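Local coordinates for protein apolipophorin III (Locusta migratoria, PDB 1AEP) that helps load diacylglycerol into lipophorin, the hemolymph lipoprotein, by covering its expanding hydrophobic surface, and so supports lipid transport during insect flight, at residues N93-D96 / Q97-L101. Residues are numbered along the deposited sequence; the frame is centred on the assembly and turned at random.
Sequences NLQD and QLNSL
Asn93 and Gln97 close the first turn of helix 94-121: Gln97 N donates to Asn93 O at 3.0 Å. The same i to i+4 pattern repeats down the turn. Leu98 N reaches Leu94 O, Asn99 N meets Gln95 O, and Ser100 N binds Asp96 O, the last pair at 2.8 Å. Leu98 N also makes a weak bond to Gln95 O.

Asn93 is the N-cap. With chi1 at 68° its amide turns back over the helix start, and Asn93 OD1 accepts from Asp96 N at 2.8 Å in a nearly straight bond. Asp96 returns a weak bond, its OD2 accepting from Asn93 ND2 at 3.1 Å. This weak link holds the carboxylate beside the Asn93 amide; lying at the helix N-terminus, the negative charge probably gains from the helix dipole.

Helix 94-121 is one of five in the elongated bundle of this apolipoprotein, and its first turn packs against helix 36-63. Leu94 and Leu98, on one side of the turn, meet loosely, Leu94 CG to Leu98 CD1 at 4.4 Å; they lie on Leu38 and Leu41 respectively. Buried Gln97 bends at chi2 (48°), and its NE2 makes a weak hydrogen bond to Ala88 O in the preceding loop.

On the exposed side, Gln95 and Asn99 touch only lightly, Gln95 CG lying 4.1 Å from Asn99 OD1, with their amide planes nearly perpendicular. Asp96 OD1 comes near the same Asn99 OD1, at 3.8 Å, its carboxylate plane turned 55° from that amide.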
loop_
_atom_site.group_PDB
_atom_site.type_symbol
_atom_site.label_atom_id
_atom_site.label_comp_id
_atom_site.label_asym_id
_atom_site.label_seq_id
_atom_site.Cartn_x
_atom_site.Cartn_y
_atom_site.Cartn_z
ATOM N N ASN A 93 -9.830 -19.234 2.561
ATOM C CA ASN A 93 -11.011 -19.177 1.727
ATOM C C ASN A 93 -11.187 -17.824 1.064
ATOM O O ASN A 93 -10.746 -16.795 1.566
ATOM C CB ASN A 93 -12.299 -19.640 2.430
ATOM C CG ASN A 93 -12.698 -18.670 3.531
ATOM O OD1 ASN A 93 -12.737 -17.450 3.307
ATOM N ND2 ASN A 93 -13.012 -19.175 4.719
ATOM N N LEU A 94 -11.841 -17.839 -0.077
ATOM C CA LEU A 94 -12.119 -16.644 -0.811
ATOM C C LEU A 94 -12.602 -15.496 0.079
ATOM O O LEU A 94 -12.073 -14.388 0.044
ATOM C CB LEU A 94 -13.188 -17.038 -1.843
ATOM C CG LEU A 94 -13.367 -16.024 -2.986
ATOM C CD1 LEU A 94 -12.038 -15.903 -3.686
ATOM C CD2 LEU A 94 -14.417 -16.468 -4.004
ATOM N N GLN A 95 -13.616 -15.759 0.882
ATOM C CA GLN A 95 -14.179 -14.730 1.729
ATOM C C GLN A 95 -13.177 -13.953 2.554
ATOM O O GLN A 95 -13.089 -12.740 2.452
ATOM C CB GLN A 95 -15.312 -15.343 2.587
ATOM C CG GLN A 95 -16.235 -14.339 3.300
ATOM C CD GLN A 95 -17.049 -14.942 4.452
ATOM O OE1 GLN A 95 -17.414 -14.244 5.429
ATOM N NE2 GLN A 95 -17.328 -16.236 4.344
ATOM N N ASP A 96 -12.458 -14.678 3.413
ATOM C CA ASP A 96 -11.499 -14.078 4.296
ATOM C C ASP A 96 -10.392 -13.404 3.541
ATOM O O ASP A 96 -9.901 -12.357 3.950
ATOM C CB ASP A 96 -11.092 -15.033 5.420
ATOM C CG ASP A 96 -12.345 -15.440 6.142
ATOM O OD1 ASP A 96 -13.248 -14.657 6.384
ATOM O OD2 ASP A 96 -12.406 -16.722 6.428
ATOM N N GLN A 97 -10.039 -14.016 2.415
ATOM C CA GLN A 97 -9.019 -13.523 1.518
ATOM C C GLN A 97 -9.348 -12.147 0.999
ATOM O O GLN A 97 -8.495 -11.265 0.872
ATOM C CB GLN A 97 -8.973 -14.484 0.329
ATOM C CG GLN A 97 -7.680 -14.290 -0.467
ATOM C CD GLN A 97 -6.441 -14.254 0.409
ATOM O OE1 GLN A 97 -6.288 -15.057 1.360
ATOM N NE2 GLN A 97 -5.569 -13.304 0.088
ATOM N N LEU A 98 -10.611 -12.008 0.671
ATOM C CA LEU A 98 -11.121 -10.791 0.128
ATOM C C LEU A 98 -11.157 -9.716 1.180
ATOM O O LEU A 98 -10.789 -8.566 0.920
ATOM C CB LEU A 98 -12.511 -11.011 -0.422
ATOM C CG LEU A 98 -12.643 -10.556 -1.854
ATOM C CD1 LEU A 98 -13.267 -11.682 -2.625
ATOM C CD2 LEU A 98 -13.573 -9.372 -1.928
ATOM N N ASN A 99 -11.618 -10.102 2.361
ATOM C CA ASN A 99 -11.708 -9.183 3.467
ATOM C C ASN A 99 -10.334 -8.680 3.840
ATOM O O ASN A 99 -10.102 -7.486 3.971
ATOM C CB ASN A 99 -12.379 -9.812 4.713
ATOM C CG ASN A 99 -13.788 -10.300 4.467
ATOM O OD1 ASN A 99 -14.253 -11.246 5.099
ATOM N ND2 ASN A 99 -14.436 -9.671 3.514
ATOM N N SER A 100 -9.420 -9.638 3.962
ATOM C CA SER A 100 -8.031 -9.381 4.279
ATOM C C SER A 100 -7.336 -8.386 3.345
ATOM O O SER A 100 -6.674 -7.444 3.772
ATOM C CB SER A 100 -7.282 -10.723 4.340
ATOM O OG SER A 100 -6.141 -10.684 5.185
ATOM N N LEU A 101 -7.498 -8.621 2.050
ATOM C CA LEU A 101 -6.902 -7.728 1.093
ATOM C C LEU A 101 -7.474 -6.344 1.219
ATOM O O LEU A 101 -6.737 -5.372 1.333
ATOM C CB LEU A 101 -7.137 -8.200 -0.327
ATOM C CG LEU A 101 -5.800 -8.406 -1.013
ATOM C CD1 LEU A 101 -5.996 -8.566 -2.505
ATOM C CD2 LEU A 101 -4.869 -7.240 -0.736
#